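Long-range contacts in calcium-dependent protein kinase, putative (Plasmodium falciparum, PDB 3MSE), which probably phosphorylates serine and threonine residues of proteins under calcium control, the piece described here being its C-terminal, calcium-binding EF-hand domain: residues Leu56-Ile61 / Ile78-Asp83; Tyr40-Phe45 / Ile90-Phe95; Asn146-Val151 / Asn165-Gln170. One frame throughout, in Å; residues are numbered along the deposited sequence. Where two conformers were deposited one is given.

Interaction 1: residues Leu56-Ile61 / Ile78-Asp83; sequences LSHREI and ILQALD. With CA (calcium ion), chain E.
His58 reaches across to Asp83, and its NE2 donates a hydrogen bond of 2.9 Å to Asp83 OD2. The oxygen is approached on its anti side and somewhat out of plane, with ring and carboxylate turned 78° against each other. At the same edge of the imidazole, Gln80 brings its NE2 to 3.4 Å from His58 CE1, without a hydrogen bond.

Apolar packing continues from one face of the ring. Leu79 lies over that face, nearer its rim than its centre, and its CD1 sits 3.9 Å from His58 CB. The Leu79 side chain runs antiparallel alongside that of Ile61, its CD2 meeting Ile61 CG2 at 3.9 Å. Ile61 CD1 reaches Leu82 CD1 at 4.0 Å.

Polar bonds tie the start of helix 58-67 to the metal. Ser57 and Glu60 form a capping box, in which Glu60 N donates to Ser57 OG and Ser57 N to Glu60 OE2. With CG beside the backbone N (chi1 -74°) and an extended chain, Glu60 binds calcium through both OE1 and OE2, each at 2.6 Å; Asp49, Asn51, Asn53 and Ser55 complete the protein ligands.

Asp83 OD1 accepts from Arg87 N, and OD2 from Gly88 N as well as His58 NE2, joining the exiting helix of the first EF-hand to the loop that follows helix 72-82 in the second. These loop amides hold the carboxylate where it can fix the imidazole's rotation.

Interaction 2: residues Tyr40-Phe45 / Ile90-Phe95; sequences YINELF and ITYTEF
Phe45 meets both Tyr92 and Phe95 in the tightly packed heart of the contact, one over a face and the other at its edge. The edge of the Tyr92 ring points at one face of Phe45 in a T-shaped stack, with centroids 5.6 Å apart and planes at 83°. Phe95 CD1 comes to the edge of the Phe45 ring instead, 3.9 Å from Phe45 CD1. Phe45 has CG anti to the backbone N (chi1 -178°), which carries the ring out from its helix until CE1 rests 3.6 Å from Tyr92 CA, against the first turn of helix 92-99. Phe95 is held from earlier in helix 18-48 as well: Leu44 CD2 meets the rim of its ring at CZ, 3.7 Å away, and Ile41 CG2 lies 4.0 Å from Phe95 CD1.

The looser side is polar and only partly buried. Here Asn42 leans over to Tyr92, whose OH donates to Asn42 OD1; the modelled 2.5 Å is very short and its exact length doubtful. The carbonyl oxygen lies at the edge of the tyrosine ring, near its plane, while the amide plane is turned 46° from that ring. This margin faces the second subunit, where Lys39 packs on Asn42 and Ser32 on Tyr92. At the N-terminus of helix 92-99, Thr91 and Glu94 make a capping box, Thr91 OG1 accepting from Glu94 N and Glu94 OE2 from Thr91 N.

The contact thus joins the entering helix of the first EF-hand to the exiting helix of its partner, as in the paired EF-hand fold. Leu56 of strand 56-57 packs on both Phe45 and Phe95, Leu48 adds to the cover of Phe95, and Ile90 bonds through its backbone to Leu56.

Interaction 3: residues Asn146-Val151 / Asn165-Gln170; sequences NFFLSV and NKISFQ
Ile167 projects its CD1 methyl into a hollow on helix 141-152 formed by Phe147, Phe148 and Val151. The methyl comes closest to Phe148, 3.5 Å from its CE1. Val151 CG1 is 3.7 Å from Ile167 CD1, and Phe147 CE1 lies 3.8 Å from the same methyl, so a single knob touches all three walls. Ile167 CG1 stands beside the backbone N (chi1 -60°) with the chain extended to CD1, which thrusts the methyl forward. Val151 and Ile167 approach tip to tip, whereas the two phenyl rings slant across the isoleucine. Val151 CG2 also rests over a face of Phe147, nearer its border than its middle, so that two of the walls pack on each other.

Asn165 and the backbone after it wrap round Phe148. The asparagine lays its amide over one face of the ring, with ND2 3.6 Å from Phe148 CG and the two planes 31° apart. Asn165 O reaches 3.5 Å from Phe148 CE1, and Lys166 CA meets the ring's edge. Buried and entirely apolar at Ile167, the contact is more exposed at Asn165.

Ile130 of helix 127-133 backs both phenylalanines, and Phe172 packs on Ile167. Ile167 bonds through its backbone to Ile125, in the calcium loop that includes Asp122 and Tyr124. Such pairing of loop segments, with a hydrophobic residue tucked among the helices, is typical of a two-EF-hand lobe.

Interactions 1 and 2 belong to one EF-hand pair, their centres 11 Å apart, and interaction 1 falls within the chain span that interaction 2 brings together. They meet through the two-stranded antiparallel sheet of 56-57 and 89-90, where Leu56 O is 2.7 Å from Ile90 N, and Leu82 CD2 packs on Glu94 O. Both also touch the second subunit. Interaction 3 comes later in the chain, in the other calcium-binding lobe, with its centre about 50 Å from that of interaction 1 and about 42 Å from that of interaction 2. Long helix 18-48 reaches both lobes, so the two calcium-binding units lie far apart in an extended molecule.

Interaction 1: residues Leu56-Ile61 / Ile78-Asp83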
loop_
_atom_site.group_PDB
_atom_site.type_symbol
_atom_site.label_atom_id
_atom_site.label_comp_id
_atom_site.label_asym_id
_atom_site.label_seq_id
_atom_site.Cartn_x
_atom_site.Cartn_y
_atom_site.Cartn_z
ATOM N N LEU A 56 -1.886 -21.968 -8.377
ATOM C CA LEU A 56 -1.924 -22.058 -9.847
ATOM C C LEU A 56 -0.889 -23.007 -10.399
ATOM O O LEU A 56 0.302 -22.821 -10.180
ATOM C CB LEU A 56 -1.733 -20.671 -10.495
ATOM C CG LEU A 56 -2.769 -19.592 -10.189
ATOM C CD1 LEU A 56 -2.509 -18.338 -11.018
ATOM C CD2 LEU A 56 -4.179 -20.109 -10.416
ATOM N N SER A 57 -1.332 -24.026 -11.129
ATOM C CA SER A 57 -0.381 -24.887 -11.822
ATOM C C SER A 57 0.148 -24.182 -13.085
ATOM O O SER A 57 -0.409 -23.169 -13.502
ATOM C CB SER A 57 -1.005 -26.232 -12.190
ATOM O OG SER A 57 -1.940 -26.095 -13.244
ATOM N N HIS A 58 1.207 -24.720 -13.686
ATOM C CA HIS A 58 1.694 -24.186 -14.968
ATOM C C HIS A 58 0.599 -24.233 -16.040
ATOM O O HIS A 58 0.358 -23.236 -16.736
ATOM C CB HIS A 58 2.979 -24.901 -15.422
ATOM C CG HIS A 58 4.201 -24.508 -14.635
ATOM N ND1 HIS A 58 5.483 -24.614 -15.139
ATOM C CD2 HIS A 58 4.334 -24.005 -13.383
ATOM C CE1 HIS A 58 6.350 -24.210 -14.229
ATOM N NE2 HIS A 58 5.679 -23.833 -13.154
ATOM N N ARG A 59 -0.074 -25.374 -16.150
ATOM C CA ARG A 59 -1.156 -25.548 -17.125
ATOM C C ARG A 59 -2.292 -24.544 -16.950
ATOM O O ARG A 59 -2.759 -23.957 -17.929
ATOM C CB ARG A 59 -1.706 -26.978 -17.080
ATOM C CG ARG A 59 -2.934 -27.194 -17.956
ATOM C CD ARG A 59 -3.599 -28.535 -17.655
ATOM N NE ARG A 59 -4.155 -28.560 -16.302
ATOM C CZ ARG A 59 -5.109 -27.739 -15.866
ATOM N NH1 ARG A 59 -5.615 -26.794 -16.670
ATOM N NH2 ARG A 59 -5.545 -27.851 -14.621
ATOM N N GLU A 60 -2.740 -24.345 -15.708
ATOM C CA GLU A 60 -3.830 -23.382 -15.438
ATOM C C GLU A 60 -3.533 -21.983 -15.989
ATOM O O GLU A 60 -4.426 -21.314 -16.524
ATOM C CB GLU A 60 -4.141 -23.268 -13.936
ATOM C CG GLU A 60 -4.897 -24.492 -13.352
ATOM C CD GLU A 60 -5.113 -24.399 -11.836
ATOM O OE1 GLU A 60 -6.063 -25.029 -11.334
ATOM O OE2 GLU A 60 -4.351 -23.686 -11.136
ATOM N N ILE A 61 -2.291 -21.536 -15.825
ATOM C CA ILE A 61 -1.875 -20.232 -16.330
ATOM C C ILE A 61 -1.668 -20.324 -17.864
ATOM O O ILE A 61 -2.089 -19.443 -18.612
ATOM C CB ILE A 61 -0.567 -19.773 -15.638
ATOM C CG1 ILE A 61 -0.809 -19.544 -14.139
ATOM C CG2 ILE A 61 0.001 -18.509 -16.267
ATOM C CD1 ILE A 61 0.469 -19.284 -13.376
ATOM N N ILE A 78 7.439 -16.385 -18.521
ATOM C CA ILE A 78 6.569 -15.880 -17.462
ATOM C C ILE A 78 6.421 -16.954 -16.362
ATOM O O ILE A 78 6.576 -16.672 -15.175
ATOM C CB ILE A 78 5.207 -15.444 -18.014
ATOM C CG1 ILE A 78 5.357 -14.150 -18.831
ATOM C CG2 ILE A 78 4.186 -15.241 -16.892
ATOM C CD1 ILE A 78 4.145 -13.853 -19.696
ATOM N N LEU A 79 6.186 -18.184 -16.781
ATOM C CA LEU A 79 6.034 -19.293 -15.864
ATOM C C LEU A 79 7.261 -19.496 -14.980
ATOM O O LEU A 79 7.114 -19.615 -13.768
ATOM C CB LEU A 79 5.656 -20.572 -16.615
ATOM C CG LEU A 79 4.188 -20.652 -17.026
ATOM C CD1 LEU A 79 3.931 -21.972 -17.785
ATOM C CD2 LEU A 79 3.249 -20.540 -15.812
ATOM N N GLN A 80 8.457 -19.478 -15.563
ATOM C CA GLN A 80 9.685 -19.649 -14.785
ATOM C C GLN A 80 10.090 -18.436 -13.924
ATOM O O GLN A 80 10.853 -18.593 -12.959
ATOM C CB GLN A 80 10.834 -20.108 -15.680
ATOM C CG GLN A 80 10.603 -21.482 -16.280
ATOM C CD GLN A 80 10.496 -22.588 -15.229
ATOM O OE1 GLN A 80 11.314 -22.673 -14.316
ATOM N NE2 GLN A 80 9.505 -23.449 -15.377
ATOM N N ALA A 81 9.584 -17.249 -14.262
ATOM C CA ALA A 81 9.725 -16.064 -13.406
ATOM C C ALA A 81 8.754 -16.082 -12.205
ATOM O O ALA A 81 9.136 -15.747 -11.069
ATOM C CB ALA A 81 9.528 -14.792 -14.227
ATOM N N LEU A 82 7.507 -16.458 -12.475
ATOM C CA LEU A 82 6.481 -16.576 -11.455
ATOM C C LEU A 82 6.804 -17.681 -10.438
ATOM O O LEU A 82 6.680 -17.455 -9.235
ATOM C CB LEU A 82 5.118 -16.881 -12.083
ATOM C CG LEU A 82 4.407 -15.781 -12.876
ATOM C CD1 LEU A 82 3.039 -16.276 -13.262
ATOM C CD2 LEU A 82 4.319 -14.445 -12.063
ATOM N N ASP A 83 7.212 -18.847 -10.936
ATOM C CA ASP A 83 7.492 -20.027 -10.100
ATOM C C ASP A 83 8.858 -19.848 -9.439
ATOM O O ASP A 83 9.848 -20.515 -9.769
ATOM C CB ASP A 83 7.433 -21.321 -10.921
ATOM C CG ASP A 83 7.205 -22.572 -10.052
ATOM O OD1 ASP A 83 7.133 -22.448 -8.799
ATOM O OD2 ASP A 83 7.100 -23.680 -10.634
HETATM CA CA CA E . -5.402 -24.513 -8.904
HETATM O O HOH W 1 -4.208 -25.884 -9.333
#

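Interaction 2: residues Tyr40-Phe45 / Ile90-Phe95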
loop_
_atom_site.group_PDB
_atom_site.type_symbol
_atom_site.label_atom_id
_atom_site.label_comp_id
_atom_site.label_asym_id
_atom_site.label_seq_id
_atom_site.Cartn_x
_atom_site.Cartn_y
_atom_site.Cartn_z
ATOM N N TYR A 40 -8.670 -6.785 -8.799
ATOM C CA TYR A 40 -8.634 -7.333 -10.160
ATOM C C TYR A 40 -7.748 -8.582 -10.203
ATOM O O TYR A 40 -8.180 -9.638 -10.674
ATOM C CB TYR A 40 -8.185 -6.300 -11.207
ATOM C CG TYR A 40 -8.173 -6.874 -12.613
ATOM C CD1 TYR A 40 -9.358 -7.000 -13.350
ATOM C CD2 TYR A 40 -6.986 -7.336 -13.191
ATOM C CE1 TYR A 40 -9.354 -7.553 -14.636
ATOM C CE2 TYR A 40 -6.974 -7.888 -14.468
ATOM C CZ TYR A 40 -8.154 -7.993 -15.182
ATOM O OH TYR A 40 -8.127 -8.537 -16.443
ATOM N N ILE A 41 -6.534 -8.467 -9.671
ATOM C CA ILE A 41 -5.616 -9.605 -9.599
ATOM C C ILE A 41 -6.256 -10.769 -8.840
ATOM O O ILE A 41 -6.087 -11.935 -9.217
ATOM C CB ILE A 41 -4.225 -9.201 -9.021
ATOM C CG1 ILE A 41 -3.508 -8.237 -9.971
ATOM C CG2 ILE A 41 -3.349 -10.428 -8.767
ATOM C CD1 ILE A 41 -2.354 -7.453 -9.334
ATOM N N ASN A 42 -7.026 -10.443 -7.800
ATOM C CA ASN A 42 -7.741 -11.446 -6.999
ATOM C C ASN A 42 -8.775 -12.192 -7.823
ATOM O O ASN A 42 -8.910 -13.410 -7.713
ATOM C CB ASN A 42 -8.467 -10.786 -5.810
ATOM C CG ASN A 42 -7.543 -10.470 -4.636
ATOM O OD1 ASN A 42 -6.370 -10.845 -4.625
ATOM N ND2 ASN A 42 -8.082 -9.773 -3.633
ATOM N N GLU A 43 -9.517 -11.447 -8.632
ATOM C CA GLU A 43 -10.527 -12.038 -9.494
ATOM C C GLU A 43 -9.885 -12.845 -10.620
ATOM O O GLU A 43 -10.393 -13.896 -11.007
ATOM C CB GLU A 43 -11.485 -10.976 -10.035
ATOM C CG GLU A 43 -12.702 -10.734 -9.126
ATOM C CD GLU A 43 -13.690 -11.902 -9.133
ATOM O OE1 GLU A 43 -14.474 -12.026 -10.104
ATOM O OE2 GLU A 43 -13.687 -12.695 -8.166
ATOM N N LEU A 44 -8.749 -12.359 -11.115
ATOM C CA LEU A 44 -7.990 -13.082 -12.123
ATOM C C LEU A 44 -7.514 -14.418 -11.575
ATOM O O LEU A 44 -7.710 -15.461 -12.201
ATOM C CB LEU A 44 -6.812 -12.241 -12.602
ATOM C CG LEU A 44 -6.101 -12.689 -13.881
ATOM C CD1 LEU A 44 -7.057 -12.634 -15.079
ATOM C CD2 LEU A 44 -4.873 -11.804 -14.110
ATOM N N PHE A 45 -6.919 -14.385 -10.387
ATOM C CA PHE A 45 -6.445 -15.597 -9.719
ATOM C C PHE A 45 -7.565 -16.635 -9.566
ATOM O O PHE A 45 -7.354 -17.816 -9.807
ATOM C CB PHE A 45 -5.847 -15.241 -8.343
ATOM C CG PHE A 45 -5.293 -16.414 -7.599
ATOM C CD1 PHE A 45 -3.957 -16.774 -7.744
ATOM C CD2 PHE A 45 -6.102 -17.163 -6.743
ATOM C CE1 PHE A 45 -3.429 -17.869 -7.063
ATOM C CE2 PHE A 45 -5.579 -18.261 -6.054
ATOM C CZ PHE A 45 -4.238 -18.612 -6.223
ATOM N N ILE A 90 2.064 -22.329 -8.132
ATOM C CA ILE A 90 2.357 -20.926 -7.943
ATOM C C ILE A 90 1.355 -20.331 -6.987
ATOM O O ILE A 90 0.138 -20.471 -7.177
ATOM C CB ILE A 90 2.345 -20.167 -9.299
ATOM C CG1 ILE A 90 3.593 -20.548 -10.102
ATOM C CG2 ILE A 90 2.276 -18.661 -9.082
ATOM C CD1 ILE A 90 3.347 -20.706 -11.566
ATOM N N THR A 91 1.861 -19.667 -5.952
ATOM C CA THR A 91 0.976 -19.144 -4.916
ATOM C C THR A 91 0.332 -17.846 -5.331
ATOM O O THR A 91 0.781 -17.182 -6.282
ATOM C CB THR A 91 1.710 -18.887 -3.570
ATOM O OG1 THR A 91 2.641 -17.825 -3.746
ATOM C CG2 THR A 91 2.431 -20.148 -3.067
ATOM N N TYR A 92 -0.705 -17.476 -4.587
ATOM C CA TYR A 92 -1.339 -16.183 -4.729
ATOM C C TYR A 92 -0.341 -15.023 -4.681
ATOM O O TYR A 92 -0.380 -14.099 -5.521
ATOM C CB TYR A 92 -2.398 -15.983 -3.646
ATOM C CG TYR A 92 -2.878 -14.569 -3.602
ATOM C CD1 TYR A 92 -3.776 -14.091 -4.560
ATOM C CD2 TYR A 92 -2.400 -13.682 -2.634
ATOM C CE1 TYR A 92 -4.197 -12.772 -4.543
ATOM C CE2 TYR A 92 -2.820 -12.355 -2.606
ATOM C CZ TYR A 92 -3.716 -11.912 -3.556
ATOM O OH TYR A 92 -4.137 -10.606 -3.533
ATOM N N THR A 93 0.532 -15.063 -3.682
ATOM C CA THR A 93 1.545 -14.026 -3.510
ATOM C C THR A 93 2.506 -13.965 -4.706
ATOM O O THR A 93 2.862 -12.891 -5.161
ATOM C CB THR A 93 2.310 -14.228 -2.166
ATOM O OG1 THR A 93 1.366 -14.057 -1.107
ATOM C CG2 THR A 93 3.415 -13.191 -1.999
ATOM N N GLU A 94 2.936 -15.123 -5.180
ATOM C CA GLU A 94 3.841 -15.195 -6.336
ATOM C C GLU A 94 3.212 -14.708 -7.656
ATOM O O GLU A 94 3.896 -14.064 -8.478
ATOM C CB GLU A 94 4.402 -16.600 -6.474
ATOM C CG GLU A 94 5.242 -17.002 -5.233
ATOM C CD GLU A 94 5.462 -18.505 -5.107
ATOM O OE1 GLU A 94 6.143 -18.908 -4.135
ATOM O OE2 GLU A 94 4.979 -19.287 -5.967
ATOM N N PHE A 95 1.921 -14.987 -7.820
ATOM C CA PHE A 95 1.154 -14.593 -8.996
ATOM C C PHE A 95 1.028 -13.088 -8.975
ATOM O O PHE A 95 1.244 -12.402 -9.966
ATOM C CB PHE A 95 -0.245 -15.228 -8.973
ATOM C CG PHE A 95 -1.110 -14.873 -10.172
ATOM C CD1 PHE A 95 -2.240 -14.079 -10.020
ATOM C CD2 PHE A 95 -0.795 -15.351 -11.450
ATOM C CE1 PHE A 95 -3.055 -13.770 -11.124
ATOM C CE2 PHE A 95 -1.601 -15.039 -12.568
ATOM C CZ PHE A 95 -2.720 -14.264 -12.411
#

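Interaction 3: residues Asn146-Val151 / Asn165-Gln170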
loop_
_atom_site.group_PDB
_atom_site.type_symbol
_atom_site.label_atom_id
_atom_site.label_comp_id
_atom_site.label_asym_id
_atom_site.label_seq_id
_atom_site.Cartn_x
_atom_site.Cartn_y
_atom_site.Cartn_z
ATOM N N ASN A 146 -3.537 26.903 13.496
ATOM C CA ASN A 146 -3.326 25.784 14.426
ATOM C C ASN A 146 -2.500 24.662 13.808
ATOM O O ASN A 146 -1.555 24.163 14.428
ATOM C CB ASN A 146 -4.663 25.212 14.904
ATOM C CG ASN A 146 -5.451 26.190 15.759
ATOM O OD1 ASN A 146 -4.925 27.225 16.193
ATOM N ND2 ASN A 146 -6.724 25.863 16.018
ATOM N N PHE A 147 -2.850 24.278 12.581
ATOM C CA PHE A 147 -2.153 23.196 11.901
ATOM C C PHE A 147 -0.668 23.512 11.679
ATOM O O PHE A 147 0.189 22.640 11.871
ATOM C CB PHE A 147 -2.857 22.826 10.592
ATOM C CG PHE A 147 -2.055 21.919 9.703
ATOM C CD1 PHE A 147 -1.388 22.431 8.593
ATOM C CD2 PHE A 147 -1.959 20.558 9.976
ATOM C CE1 PHE A 147 -0.640 21.602 7.768
ATOM C CE2 PHE A 147 -1.212 19.719 9.159
ATOM C CZ PHE A 147 -0.549 20.245 8.046
ATOM N N PHE A 148 -0.367 24.752 11.290
ATOM C CA PHE A 148 1.025 25.162 11.047
ATOM C C PHE A 148 1.853 25.208 12.335
ATOM O O PHE A 148 3.037 24.846 12.340
ATOM C CB PHE A 148 1.092 26.489 10.281
ATOM C CG PHE A 148 1.008 26.321 8.780
ATOM C CD1 PHE A 148 2.160 26.170 8.020
ATOM C CD2 PHE A 148 -0.230 26.289 8.136
ATOM C CE1 PHE A 148 2.083 26.002 6.639
ATOM C CE2 PHE A 148 -0.318 26.121 6.759
ATOM C CZ PHE A 148 0.833 25.971 6.009
ATOM N N LEU A 149 1.213 25.630 13.423
ATOM C CA LEU A 149 1.840 25.631 14.735
ATOM C C LEU A 149 2.150 24.200 15.191
ATOM O O LEU A 149 3.262 23.921 15.672
ATOM C CB LEU A 149 0.973 26.394 15.751
ATOM C CG LEU A 149 0.878 27.913 15.488
ATOM C CD1 LEU A 149 -0.262 28.575 16.274
ATOM C CD2 LEU A 149 2.217 28.648 15.726
ATOM N N SER A 150 1.186 23.296 15.000
ATOM C CA SER A 150 1.379 21.882 15.324
ATOM C C SER A 150 2.562 21.270 14.568
ATOM O O SER A 150 3.433 20.645 15.177
ATOM C CB SER A 150 0.100 21.080 15.087
ATOM O OG SER A 150 -0.947 21.527 15.934
ATOM N N VAL A 151 2.597 21.462 13.251
ATOM C CA VAL A 151 3.703 20.980 12.424
ATOM C C VAL A 151 5.072 21.487 12.919
ATOM O O VAL A 151 6.036 20.716 13.002
ATOM C CB VAL A 151 3.497 21.344 10.928
ATOM C CG1 VAL A 151 4.769 21.089 10.113
ATOM C CG2 VAL A 151 2.320 20.568 10.341
ATOM N N ASN A 165 6.606 30.260 7.411
ATOM C CA ASN A 165 5.363 29.531 7.642
ATOM C C ASN A 165 5.078 28.624 6.446
ATOM O O ASN A 165 4.040 28.726 5.777
ATOM C CB ASN A 165 4.203 30.483 7.919
ATOM C CG ASN A 165 3.214 29.908 8.917
ATOM O OD1 ASN A 165 3.591 29.532 10.034
ATOM N ND2 ASN A 165 1.942 29.835 8.521
ATOM N N LYS A 166 6.052 27.755 6.183
ATOM C CA LYS A 166 6.042 26.815 5.081
ATOM C C LYS A 166 6.441 25.463 5.653
ATOM O O LYS A 166 6.995 25.389 6.750
ATOM C CB LYS A 166 7.053 27.237 4.014
ATOM C CG LYS A 166 6.982 28.713 3.615
ATOM C CD LYS A 166 7.936 29.050 2.471
ATOM C CE LYS A 166 7.344 28.695 1.113
ATOM N NZ LYS A 166 6.136 29.515 0.805
ATOM N N ILE A 167 6.177 24.396 4.911
ATOM C CA ILE A 167 6.446 23.048 5.396
ATOM C C ILE A 167 7.170 22.230 4.327
ATOM O O ILE A 167 6.652 22.031 3.225
ATOM C CB ILE A 167 5.125 22.336 5.831
ATOM C CG1 ILE A 167 4.432 23.108 6.964
ATOM C CG2 ILE A 167 5.385 20.894 6.236
ATOM C CD1 ILE A 167 2.979 22.682 7.229
ATOM N N SER A 168 8.373 21.768 4.659
ATOM C CA SER A 168 9.135 20.865 3.797
ATOM C C SER A 168 8.550 19.463 3.909
ATOM O O SER A 168 7.757 19.196 4.810
ATOM C CB SER A 168 10.602 20.828 4.235
ATOM O OG SER A 168 10.749 20.061 5.425
ATOM N N PHE A 169 8.958 18.559 3.018
ATOM C CA PHE A 169 8.485 17.192 3.100
ATOM C C PHE A 169 8.885 16.545 4.414
ATOM O O PHE A 169 8.120 15.763 4.977
ATOM C CB PHE A 169 8.946 16.320 1.929
ATOM C CG PHE A 169 8.567 14.875 2.097
ATOM C CD1 PHE A 169 9.542 13.903 2.294
ATOM C CD2 PHE A 169 7.223 14.498 2.143
ATOM C CE1 PHE A 169 9.195 12.572 2.487
ATOM C CE2 PHE A 169 6.861 13.172 2.344
ATOM C CZ PHE A 169 7.851 12.202 2.511
ATOM N N GLN A 170 10.085 16.874 4.891
ATOM C CA GLN A 170 10.620 16.286 6.115
ATOM C C GLN A 170 9.805 16.707 7.338
ATOM O O GLN A 170 9.471 15.872 8.173
ATOM C CB GLN A 170 12.113 16.627 6.287
ATOM C CG GLN A 170 12.889 15.638 7.165
ATOM C CD GLN A 170 12.898 14.220 6.601
ATOM O OE1 GLN A 170 12.616 13.261 7.315
ATOM N NE2 GLN A 170 13.206 14.085 5.311
#